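PDB 7OTJ: ATP-dependent DNA helicase PIF1 from Candida albicans, which couples ATP hydrolysis to 5'-3' unwinding of DNA and probably resolves G-quadruplexes and forked RNA-DNA hybrids to maintain nuclear and mitochondrial genome stability. Local coordinates for residues 9-14 / 32-37; 139-144 / 178-183; 240-245 / 464-469. One frame throughout, in Å; residues are numbered along the deposited sequence.

Contacts 1 and 2 belong to the nucleotide-binding motor core and lie with their centres about 13 Å apart, whereas contact 3 is on the opposite side of the chain's centre, about 34 Å from contact 1. The first two are apolar and rest on the same six-stranded parallel sheet: contact 1 packs two helices beside it, partly buried, and contact 2 joins strand 138-143 to the turn entering edge strand 182-186, largely buried. They meet where Leu35 touches Cys142. Contact 3 lies at the surface of the second, four-stranded parallel sheet, and its chemistry is ionic, with a potassium ion between its segments and DNA phosphates beside its helix.

Contact 1: residues 9-14 / 32-37; sequences EYVLKQ and SVLLRS. With MG (magnesium ion), chain G; ADP (adenosine-5'-diphosphate), chain E.
The apolar contacts of Val11 and Leu12 with helix 31-45 converge on one side chain, Leu34, whose two methyl groups go to different neighbours. Helix 31-45 begins at the Walker A motif of this RecA-like motor domain, and helix 6-16 precedes the first strand of its sheet. The short segments of the two helices run in roughly the same direction, 40° apart, with their axes 10.1 Å from each other at closest approach. Across that gap Leu34 CD2 settles against Val11 CB at 3.6 Å, and against Val11 CG1 nearly as closely, the two side chains crossing obliquely. Its other branch, CD1, lies 3.8 Å from Leu12 CB, and Ser37 O is 4.3 Å from Leu12 CD1. Leu34 CG, set opposite the backbone N (chi1 165°), puts the fork on the side of helix 6-16, straddling the consecutive residues. Tyr23 of strand 21-25 backs both Val11 and Leu34, while Ile184 and Leu186 also pack on Val11, so the interface is seated on the central sheet.

At the start of the same helix the chemistry turns polar. Val33 N donates to ADP O1A at 2.9 Å, and Ser32 N to O2B of the beta-phosphate. Two consecutive amides thus grip both phosphates, as a P-loop does, and the apolar packing lies one residue further along. Asp107 hydrogen-bonds Ser32 OG from outside the segments. The magnesium ion takes one ligand from the protein here and one from the nucleotide: Ser32 OG at 2.4 Å and ADP O2B at 2.1 Å, beside three waters.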
loop_
_atom_site.group_PDB
_atom_site.type_symbol
_atom_site.label_atom_id
_atom_site.label_comp_id
_atom_site.label_asym_id
_atom_site.label_seq_id
_atom_site.Cartn_x
_atom_site.Cartn_y
_atom_site.Cartn_z
ATOM N N GLU A 9 11.448 -0.020 21.272
ATOM C CA GLU A 9 11.983 1.198 21.872
ATOM C C GLU A 9 13.430 1.434 21.453
ATOM O O GLU A 9 13.840 2.581 21.233
ATOM C CB GLU A 9 11.880 1.128 23.398
ATOM C CG GLU A 9 10.467 1.277 23.959
ATOM C CD GLU A 9 9.951 2.702 23.876
ATOM O OE1 GLU A 9 10.774 3.626 23.693
ATOM O OE2 GLU A 9 8.722 2.900 23.993
ATOM N N TYR A 10 14.221 0.363 21.337
ATOM C CA TYR A 10 15.626 0.527 20.972
ATOM C C TYR A 10 15.773 1.083 19.561
ATOM O O TYR A 10 16.617 1.953 19.318
ATOM C CB TYR A 10 16.362 -0.805 21.109
ATOM C CG TYR A 10 17.806 -0.753 20.665
ATOM C CD1 TYR A 10 18.798 -0.270 21.511
ATOM C CD2 TYR A 10 18.177 -1.192 19.401
ATOM C CE1 TYR A 10 20.116 -0.224 21.108
ATOM C CE2 TYR A 10 19.494 -1.147 18.990
ATOM C CZ TYR A 10 20.459 -0.662 19.846
ATOM O OH TYR A 10 21.772 -0.619 19.434
ATOM N N VAL A 11 14.958 0.596 18.623
ATOM C CA VAL A 11 14.950 1.137 17.265
ATOM C C VAL A 11 14.559 2.608 17.289
ATOM O O VAL A 11 15.226 3.458 16.687
ATOM C CB VAL A 11 14.002 0.319 16.368
ATOM C CG1 VAL A 11 14.006 0.852 14.937
ATOM C CG2 VAL A 11 14.358 -1.160 16.413
ATOM N N LEU A 12 13.449 2.921 17.963
ATOM C CA LEU A 12 13.019 4.308 18.095
ATOM C C LEU A 12 14.134 5.184 18.651
ATOM O O LEU A 12 14.356 6.300 18.167
ATOM C CB LEU A 12 11.782 4.378 18.989
ATOM C CG LEU A 12 11.301 5.772 19.386
ATOM C CD1 LEU A 12 10.844 6.550 18.165
ATOM C CD2 LEU A 12 10.185 5.674 20.401
ATOM N N LYS A 13 14.863 4.677 19.652
ATOM C CA LYS A 13 15.985 5.416 20.228
ATOM C C LYS A 13 17.047 5.719 19.181
ATOM O O LYS A 13 17.582 6.833 19.130
ATOM C CB LYS A 13 16.590 4.619 21.383
ATOM C CG LYS A 13 17.868 5.207 21.974
ATOM C CD LYS A 13 18.460 4.271 23.028
ATOM C CE LYS A 13 19.817 4.748 23.525
ATOM N NZ LYS A 13 19.720 6.038 24.258
ATOM N N GLN A 14 17.370 4.735 18.338
ATOM C CA GLN A 14 18.381 4.946 17.308
ATOM C C GLN A 14 17.908 5.951 16.268
ATOM O O GLN A 14 18.669 6.835 15.858
ATOM C CB GLN A 14 18.732 3.617 16.640
ATOM C CG GLN A 14 19.178 2.539 17.606
ATOM C CD GLN A 14 20.464 2.902 18.302
ATOM O OE1 GLN A 14 21.365 3.482 17.697
ATOM N NE2 GLN A 14 20.557 2.572 19.584
ATOM N N SER A 32 5.502 -1.389 11.401
ATOM C CA SER A 32 4.750 -0.181 11.069
ATOM C C SER A 32 4.172 0.475 12.314
ATOM O O SER A 32 4.064 1.705 12.378
ATOM C CB SER A 32 3.635 -0.498 10.073
ATOM O OG SER A 32 4.170 -0.971 8.856
ATOM N N VAL A 33 3.769 -0.323 13.301
ATOM C CA VAL A 33 3.298 0.248 14.559
ATOM C C VAL A 33 4.392 1.093 15.194
ATOM O O VAL A 33 4.147 2.211 15.658
ATOM C CB VAL A 33 2.817 -0.868 15.504
ATOM C CG1 VAL A 33 2.553 -0.324 16.890
ATOM C CG2 VAL A 33 1.567 -1.507 14.936
ATOM N N LEU A 34 5.616 0.568 15.224
ATOM C CA LEU A 34 6.753 1.360 15.680
ATOM C C LEU A 34 6.971 2.578 14.789
ATOM O O LEU A 34 7.216 3.687 15.281
ATOM C CB LEU A 34 8.005 0.485 15.713
ATOM C CG LEU A 34 9.345 1.209 15.830
ATOM C CD1 LEU A 34 9.424 2.036 17.113
ATOM C CD2 LEU A 34 10.462 0.187 15.760
ATOM N N LEU A 35 6.841 2.392 13.475
ATOM C CA LEU A 35 7.050 3.481 12.528
ATOM C C LEU A 35 6.130 4.659 12.825
ATOM O O LEU A 35 6.554 5.819 12.761
ATOM C CB LEU A 35 6.839 2.968 11.106
ATOM C CG LEU A 35 7.550 3.754 10.010
ATOM C CD1 LEU A 35 8.969 4.098 10.455
ATOM C CD2 LEU A 35 7.553 2.948 8.713
ATOM N N ARG A 36 4.870 4.385 13.176
ATOM C CA ARG A 36 3.958 5.473 13.508
ATOM C C ARG A 36 4.410 6.217 14.755
ATOM O O ARG A 36 4.211 7.432 14.856
ATOM C CB ARG A 36 2.540 4.946 13.709
ATOM C CG ARG A 36 1.934 4.280 12.495
ATOM C CD ARG A 36 0.455 4.062 12.715
ATOM N NE ARG A 36 -0.106 3.127 11.752
ATOM C CZ ARG A 36 -0.176 1.816 11.940
ATOM N NH1 ARG A 36 0.274 1.252 13.049
ATOM N NH2 ARG A 36 -0.714 1.053 10.992
ATOM N N SER A 37 5.029 5.512 15.704
ATOM C CA SER A 37 5.597 6.196 16.859
ATOM C C SER A 37 6.824 7.004 16.464
ATOM O O SER A 37 7.026 8.117 16.960
ATOM C CB SER A 37 5.953 5.189 17.949
ATOM O OG SER A 37 4.783 4.670 18.549
HETATM MG MG MG G . 4.447 -3.151 7.952
HETATM P PB ADP E . 4.707 -5.300 10.477
HETATM O O1B ADP E . 6.103 -5.718 10.901
HETATM O O2B ADP E . 4.600 -3.907 9.898
HETATM O O3B ADP E . 3.958 -6.356 9.706
HETATM P PA ADP E . 2.545 -4.323 12.059
HETATM O O1A ADP E . 3.003 -2.975 12.555
HETATM O O2A ADP E . 1.611 -4.417 10.880
HETATM O O3A ADP E . 3.865 -5.230 11.851
HETATM O "O5'" ADP E . 1.863 -5.124 13.270
HETATM C "C5'" ADP E . 0.951 -6.182 13.002
HETATM C "C4'" ADP E . 0.041 -6.350 14.203
HETATM O "O4'" ADP E . 0.829 -6.473 15.386
HETATM C "C3'" ADP E . -0.840 -5.125 14.370
HETATM O "O3'" ADP E . -2.205 -5.542 14.390
HETATM C "C2'" ADP E . -0.474 -4.532 15.715
HETATM O "O2'" ADP E . -1.649 -4.160 16.441
HETATM C "C1'" ADP E . 0.288 -5.644 16.415
HETATM N N9 ADP E . 1.398 -5.090 17.217
HETATM C C8 ADP E . 2.467 -4.440 16.726
HETATM N N7 ADP E . 3.305 -4.064 17.725
HETATM C C5 ADP E . 2.764 -4.475 18.883
HETATM C C6 ADP E . 3.127 -4.408 20.319
HETATM N N6 ADP E . 4.269 -3.799 20.723
HETATM N N1 ADP E . 2.277 -4.968 21.210
HETATM C C2 ADP E . 1.139 -5.574 20.818
HETATM N N3 ADP E . 0.751 -5.674 19.537
HETATM C C4 ADP E . 1.504 -5.152 18.543
HETATM O O HOH W 1 6.420 -2.911 7.645
HETATM O O HOH W 2 2.395 -3.140 8.555
HETATM O O HOH W 3 3.596 -2.319 6.339
#

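Contact 2: residues 139-144 / 178-183; sequences LVACGD and ETIQRT
Leu139 sets its CG opposite the backbone N (chi1 -179°) and thereby stands off strand 138-143, while Ile180 folds twice, chi1 -63° and chi2 -59°, which swings its CD1 back toward the strand. The two methyl ends meet where Leu139 CD2 lies 3.9 Å from Ile180 CD1. Thr179 adds a second apolar touch: its CG2 rests 3.6 Å from Leu139 CB and also nears CD2, the two side chains crossing at about a right angle. The methyl faces the leucine, and the hydroxyl OG1 is satisfied within its own helix by the carbonyl O of Ala175. Further along the strand, Ala141 CB makes a looser approach to Ile180 CD1 at 4.4 Å.

Ile180 is the first residue to leave helical geometry after helix 174-179, so this packing forms just where the chain turns from that helix into strand 182-186. Strand 21-25 runs between the two strands in the sheet, bonded through its backbone to Leu139 and Ala141, and its Phe22 packs on both Ala141 and Ile180. Further on, Asp144 is salt-bridged to Arg206 and holds Gln147 of the tetrafluoroaluminate pocket. The contact therefore closes a strand-helix-strand connection that skips over one neighbouring strand, as found in the parallel alpha/beta core of P-loop NTPases.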
loop_
_atom_site.group_PDB
_atom_site.type_symbol
_atom_site.label_atom_id
_atom_site.label_comp_id
_atom_site.label_asym_id
_atom_site.label_seq_id
_atom_site.Cartn_x
_atom_site.Cartn_y
_atom_site.Cartn_z
ATOM N N LEU A 139 17.808 8.720 6.254
ATOM C CA LEU A 139 17.034 7.665 5.621
ATOM C C LEU A 139 16.641 6.634 6.672
ATOM O O LEU A 139 17.498 6.137 7.411
ATOM C CB LEU A 139 17.843 7.017 4.500
ATOM C CG LEU A 139 17.168 5.907 3.703
ATOM C CD1 LEU A 139 15.935 6.443 3.002
ATOM C CD2 LEU A 139 18.150 5.341 2.699
ATOM N N VAL A 140 15.344 6.337 6.751
ATOM C CA VAL A 140 14.809 5.324 7.661
ATOM C C VAL A 140 14.062 4.315 6.801
ATOM O O VAL A 140 12.909 4.547 6.417
ATOM C CB VAL A 140 13.889 5.916 8.735
ATOM C CG1 VAL A 140 13.296 4.795 9.607
ATOM C CG2 VAL A 140 14.632 6.957 9.589
ATOM N N ALA A 141 14.723 3.213 6.463
ATOM C CA ALA A 141 14.107 2.153 5.680
ATOM C C ALA A 141 13.511 1.096 6.597
ATOM O O ALA A 141 14.115 0.711 7.602
ATOM C CB ALA A 141 15.128 1.511 4.743
ATOM N N CYS A 142 12.339 0.597 6.221
ATOM C CA CYS A 142 11.598 -0.330 7.063
ATOM C C CYS A 142 10.914 -1.360 6.178
ATOM O O CYS A 142 10.198 -0.992 5.243
ATOM C CB CYS A 142 10.574 0.421 7.917
ATOM S SG CYS A 142 9.455 -0.623 8.854
ATOM N N GLY A 143 11.130 -2.639 6.463
ATOM C CA GLY A 143 10.460 -3.672 5.696
ATOM C C GLY A 143 11.129 -5.023 5.888
ATOM O O GLY A 143 11.849 -5.247 6.860
ATOM N N ASP A 144 10.874 -5.908 4.925
ATOM C CA ASP A 144 11.270 -7.309 5.026
ATOM C C ASP A 144 11.546 -7.797 3.613
ATOM O O ASP A 144 10.619 -7.884 2.803
ATOM C CB ASP A 144 10.173 -8.133 5.704
ATOM C CG ASP A 144 10.539 -9.609 5.850
ATOM O OD1 ASP A 144 11.724 -9.966 5.657
ATOM O OD2 ASP A 144 9.630 -10.419 6.158
ATOM N N GLU A 178 25.944 3.408 0.946
ATOM C CA GLU A 178 26.571 4.599 1.495
ATOM C C GLU A 178 25.685 5.332 2.498
ATOM O O GLU A 178 26.200 6.149 3.268
ATOM C CB GLU A 178 26.986 5.553 0.366
ATOM C CG GLU A 178 25.854 6.366 -0.204
ATOM C CD GLU A 178 26.333 7.418 -1.173
ATOM O OE1 GLU A 178 27.555 7.491 -1.428
ATOM O OE2 GLU A 178 25.485 8.180 -1.681
ATOM N N THR A 179 24.386 5.033 2.550
ATOM C CA THR A 179 23.475 5.741 3.446
ATOM C C THR A 179 23.122 4.938 4.692
ATOM O O THR A 179 23.196 5.470 5.806
ATOM C CB THR A 179 22.185 6.133 2.720
ATOM O OG1 THR A 179 22.498 6.822 1.506
ATOM C CG2 THR A 179 21.365 7.048 3.607
ATOM N N ILE A 180 22.700 3.681 4.525
ATOM C CA ILE A 180 22.296 2.853 5.660
ATOM C C ILE A 180 23.507 2.608 6.547
ATOM O O ILE A 180 24.522 2.060 6.104
ATOM C CB ILE A 180 21.676 1.534 5.177
ATOM C CG1 ILE A 180 20.399 1.804 4.384
ATOM C CG2 ILE A 180 21.399 0.593 6.345
ATOM C CD1 ILE A 180 19.347 2.546 5.171
ATOM N N GLN A 181 23.423 3.051 7.796
ATOM C CA GLN A 181 24.536 2.913 8.723
ATOM C C GLN A 181 24.364 1.764 9.704
ATOM O O GLN A 181 25.353 1.323 10.301
ATOM C CB GLN A 181 24.735 4.215 9.504
ATOM C CG GLN A 181 24.818 5.443 8.619
ATOM C CD GLN A 181 25.004 6.708 9.424
ATOM O OE1 GLN A 181 24.040 7.414 9.729
ATOM N NE2 GLN A 181 26.252 6.997 9.786
ATOM N N ARG A 182 23.144 1.275 9.889
ATOM C CA ARG A 182 22.873 0.278 10.907
ATOM C C ARG A 182 21.648 -0.510 10.479
ATOM O O ARG A 182 20.746 0.023 9.828
ATOM C CB ARG A 182 22.650 0.927 12.282
ATOM C CG ARG A 182 22.938 0.012 13.462
ATOM C CD ARG A 182 22.186 0.447 14.720
ATOM N NE ARG A 182 22.716 -0.169 15.932
ATOM C CZ ARG A 182 22.577 -1.449 16.255
ATOM N NH1 ARG A 182 21.947 -2.301 15.460
ATOM N NH2 ARG A 182 23.090 -1.888 17.401
ATOM N N THR A 183 21.651 -1.797 10.804
ATOM C CA THR A 183 20.509 -2.668 10.574
ATOM C C THR A 183 20.097 -3.288 11.898
ATOM O O THR A 183 20.928 -3.879 12.597
ATOM C CB THR A 183 20.832 -3.747 9.539
ATOM O OG1 THR A 183 21.184 -3.121 8.299
ATOM C CG2 THR A 183 19.619 -4.660 9.311
#

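Contact 3: residues 240-245 / 464-469; sequences RYEVDM and VVDMKK. With K (potassium ion), chain I; nucleotides of chain C.
A potassium site at the surface of the second RecA-like domain joins Glu242, near the start of helix 240-253, to Asp466, the last residue of strand 463-466, with Lys469, three residues on, lining the site. Both carboxylate oxygens of Glu242 face the ion, OE2 at 2.9 Å and OE1 at 3.1 Å, so the group chelates it. From the other segment comes a backbone ligand, the carbonyl O of Asp466, at 3.0 Å; Ala238 also belongs to the site. The ion thus bridges the helix and the strand end. Glu242 puts its CG beside the backbone N (chi1 -63°) and then stretches out, which carries the carboxylate across to the metal; Thr239 also hydrogen-bonds its OE1.

Glu242 OE2 comes within 4.3 Å of Asp466 OD2, a meeting of like charges that the potassium ion would ease. Asp466 uses its other oxygen, OD1, for Asn493 and for a weak bond from the amide of Lys468. Lys469 lies over one face of the carboxylate, its CG 3.3 Å from Glu242 OE2, but a bend at chi2 leads its amino group away, so it meets the glutamate through its aliphatic part.

On the DNA side of the helix, the amide of Arg240, the first residue, donates to OP1 of nucleotide DT2 of chain C. Arg240 NH2 reaches DT2 OP2 at 3.1 Å in a nearly straight bond (166°), the oxygen lying in the plane at the guanidinium's edge. C7 of DT3 of chain C lies above a face, toward the rim, and the DT3 phosphate oxygen OP2 also lies over a face. A helix start holding a DNA phosphate, next to the end of a parallel strand, is consistent with the DNA-binding face of a RecA-like domain of a superfamily 1 helicase.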
loop_
_atom_site.group_PDB
_atom_site.type_symbol
_atom_site.label_atom_id
_atom_site.label_comp_id
_atom_site.label_asym_id
_atom_site.label_seq_id
_atom_site.Cartn_x
_atom_site.Cartn_y
_atom_site.Cartn_z
ATOM N N ARG A 240 -4.798 -9.655 -11.011
ATOM C CA ARG A 240 -5.920 -8.731 -10.964
ATOM C C ARG A 240 -7.161 -9.343 -11.589
ATOM O O ARG A 240 -8.272 -9.111 -11.102
ATOM C CB ARG A 240 -5.553 -7.425 -11.664
ATOM C CG ARG A 240 -4.826 -6.465 -10.743
ATOM C CD ARG A 240 -4.416 -5.191 -11.451
ATOM N NE ARG A 240 -3.441 -5.445 -12.503
ATOM C CZ ARG A 240 -2.923 -4.507 -13.282
ATOM N NH1 ARG A 240 -3.230 -3.230 -13.121
ATOM N NH2 ARG A 240 -2.081 -4.858 -14.248
ATOM N N TYR A 241 -6.991 -10.087 -12.688
ATOM C CA TYR A 241 -8.076 -10.884 -13.252
ATOM C C TYR A 241 -8.879 -11.600 -12.172
ATOM O O TYR A 241 -10.104 -11.461 -12.100
ATOM C CB TYR A 241 -7.512 -11.886 -14.263
ATOM C CG TYR A 241 -8.574 -12.631 -15.049
ATOM C CD1 TYR A 241 -9.259 -12.013 -16.091
ATOM C CD2 TYR A 241 -8.881 -13.954 -14.760
ATOM C CE1 TYR A 241 -10.229 -12.696 -16.819
ATOM C CE2 TYR A 241 -9.847 -14.642 -15.479
ATOM C CZ TYR A 241 -10.516 -14.010 -16.507
ATOM O OH TYR A 241 -11.476 -14.697 -17.220
ATOM N N GLU A 242 -8.196 -12.355 -11.305
ATOM C CA GLU A 242 -8.875 -13.019 -10.193
ATOM C C GLU A 242 -9.572 -12.008 -9.296
ATOM O O GLU A 242 -10.739 -12.189 -8.924
ATOM C CB GLU A 242 -7.883 -13.846 -9.378
ATOM C CG GLU A 242 -7.219 -14.979 -10.121
ATOM C CD GLU A 242 -5.947 -15.439 -9.440
ATOM O OE1 GLU A 242 -5.019 -14.612 -9.288
ATOM O OE2 GLU A 242 -5.874 -16.619 -9.047
ATOM N N VAL A 243 -8.870 -10.928 -8.941
ATOM C CA VAL A 243 -9.440 -9.933 -8.039
ATOM C C VAL A 243 -10.697 -9.334 -8.651
ATOM O O VAL A 243 -11.736 -9.224 -7.989
ATOM C CB VAL A 243 -8.393 -8.850 -7.703
ATOM C CG1 VAL A 243 -9.043 -7.692 -6.971
ATOM C CG2 VAL A 243 -7.282 -9.437 -6.862
ATOM N N ASP A 244 -10.638 -8.990 -9.938
ATOM C CA ASP A 244 -11.805 -8.430 -10.610
ATOM C C ASP A 244 -12.906 -9.469 -10.760
ATOM O O ASP A 244 -14.091 -9.147 -10.626
ATOM C CB ASP A 244 -11.402 -7.863 -11.971
ATOM C CG ASP A 244 -10.600 -6.590 -11.846
ATOM O OD1 ASP A 244 -10.527 -6.061 -10.720
ATOM O OD2 ASP A 244 -10.045 -6.120 -12.863
ATOM N N MET A 245 -12.538 -10.717 -11.049
ATOM C CA MET A 245 -13.543 -11.769 -11.159
ATOM C C MET A 245 -14.163 -12.083 -9.801
ATOM O O MET A 245 -15.386 -12.234 -9.692
ATOM C CB MET A 245 -12.927 -13.019 -11.782
ATOM C CG MET A 245 -12.668 -12.886 -13.274
ATOM S SD MET A 245 -14.172 -12.526 -14.200
ATOM C CE MET A 245 -15.150 -13.980 -13.820
ATOM N N VAL A 464 -9.421 -15.485 3.076
ATOM C CA VAL A 464 -9.220 -16.684 2.269
ATOM C C VAL A 464 -8.169 -16.367 1.214
ATOM O O VAL A 464 -8.282 -15.369 0.491
ATOM C CB VAL A 464 -10.529 -17.193 1.630
ATOM C CG1 VAL A 464 -11.357 -16.061 1.075
ATOM C CG2 VAL A 464 -10.215 -18.184 0.532
ATOM N N VAL A 465 -7.135 -17.200 1.148
ATOM C CA VAL A 465 -5.998 -17.007 0.256
ATOM C C VAL A 465 -6.048 -18.086 -0.816
ATOM O O VAL A 465 -6.073 -19.283 -0.504
ATOM C CB VAL A 465 -4.662 -17.053 1.014
ATOM C CG1 VAL A 465 -3.492 -16.994 0.030
ATOM C CG2 VAL A 465 -4.581 -15.916 2.018
ATOM N N ASP A 466 -6.068 -17.668 -2.077
ATOM C CA ASP A 466 -6.070 -18.583 -3.211
ATOM C C ASP A 466 -4.700 -18.498 -3.868
ATOM O O ASP A 466 -4.376 -17.499 -4.516
ATOM C CB ASP A 466 -7.178 -18.238 -4.204
ATOM C CG ASP A 466 -7.258 -19.229 -5.358
ATOM O OD1 ASP A 466 -6.464 -20.192 -5.379
ATOM O OD2 ASP A 466 -8.115 -19.046 -6.248
ATOM N N MET A 467 -3.894 -19.543 -3.689
ATOM C CA MET A 467 -2.519 -19.556 -4.161
ATOM C C MET A 467 -2.390 -19.990 -5.616
ATOM O O MET A 467 -1.273 -20.276 -6.064
ATOM C CB MET A 467 -1.679 -20.459 -3.260
ATOM C CG MET A 467 -1.690 -19.987 -1.821
ATOM S SD MET A 467 -0.750 -21.034 -0.719
ATOM C CE MET A 467 0.816 -21.120 -1.574
ATOM N N LYS A 468 -3.493 -19.971 -6.372
ATOM C CA LYS A 468 -3.539 -20.623 -7.679
ATOM C C LYS A 468 -2.516 -20.029 -8.642
ATOM O O LYS A 468 -1.761 -20.761 -9.292
ATOM C CB LYS A 468 -4.950 -20.517 -8.263
ATOM C CG LYS A 468 -5.239 -21.432 -9.460
ATOM C CD LYS A 468 -5.808 -22.776 -9.000
ATOM C CE LYS A 468 -6.309 -23.641 -10.155
ATOM N NZ LYS A 468 -7.081 -24.827 -9.655
ATOM N N LYS A 469 -2.474 -18.700 -8.749
ATOM C CA LYS A 469 -1.649 -18.033 -9.749
ATOM C C LYS A 469 -0.389 -17.400 -9.162
ATOM O O LYS A 469 0.188 -16.507 -9.787
ATOM C CB LYS A 469 -2.466 -16.969 -10.490
ATOM C CG LYS A 469 -3.657 -17.496 -11.273
ATOM C CD LYS A 469 -3.228 -18.544 -12.297
ATOM C CE LYS A 469 -4.427 -19.197 -12.981
ATOM N NZ LYS A 469 -4.021 -20.283 -13.923
HETATM K K K I . -3.666 -16.499 -7.228
ATOM P P DT C 3 -1.110 -4.657 -8.448
ATOM O OP1 DT C 3 -2.116 -4.688 -7.358
ATOM O OP2 DT C 3 -1.548 -4.511 -9.856
ATOM O "O5'" DT C 3 -0.037 -3.502 -8.145
ATOM C "C5'" DT C 3 0.649 -3.491 -6.900
ATOM C "C4'" DT C 3 1.876 -2.584 -6.931
ATOM O "O4'" DT C 3 2.844 -3.099 -7.867
ATOM C "C3'" DT C 3 1.624 -1.154 -7.364
ATOM O "O3'" DT C 3 1.267 -0.372 -6.239
ATOM C "C2'" DT C 3 2.980 -0.723 -7.928
ATOM C "C1'" DT C 3 3.561 -2.030 -8.464
ATOM N N1 DT C 3 3.464 -2.179 -9.939
ATOM C C2 DT C 3 4.514 -1.776 -10.727
ATOM O O2 DT C 3 5.528 -1.278 -10.278
ATOM N N3 DT C 3 4.329 -1.976 -12.072
ATOM C C4 DT C 3 3.217 -2.538 -12.690
ATOM O O4 DT C 3 3.134 -2.678 -13.908
ATOM C C5 DT C 3 2.156 -2.943 -11.798
ATOM C C7 DT C 3 0.900 -3.561 -12.345
ATOM C C6 DT C 3 2.333 -2.751 -10.484
ATOM P P DT C 2 -1.138 -8.721 -13.026
ATOM O OP1 DT C 2 -2.276 -9.621 -12.732
ATOM O OP2 DT C 2 -1.193 -7.795 -14.181
ATOM O "O5'" DT C 2 -0.841 -7.878 -11.701
ATOM C "C5'" DT C 2 -0.894 -8.513 -10.425
ATOM C "C4'" DT C 2 0.229 -8.031 -9.524
ATOM O "O4'" DT C 2 1.475 -8.587 -9.985
ATOM C "C3'" DT C 2 0.407 -6.521 -9.490
ATOM O "O3'" DT C 2 -0.250 -6.007 -8.349
ATOM C "C2'" DT C 2 1.924 -6.313 -9.400
ATOM C "C1'" DT C 2 2.513 -7.622 -9.927
ATOM N N1 DT C 2 3.132 -7.516 -11.288
ATOM C C2 DT C 2 4.384 -8.053 -11.499
ATOM O O2 DT C 2 5.036 -8.594 -10.621
ATOM N N3 DT C 2 4.857 -7.919 -12.779
ATOM C C4 DT C 2 4.212 -7.328 -13.848
ATOM O O4 DT C 2 4.722 -7.258 -14.963
ATOM C C5 DT C 2 2.898 -6.800 -13.562
ATOM C C7 DT C 2 2.101 -6.136 -14.647
ATOM C C6 DT C 2 2.426 -6.921 -12.312
#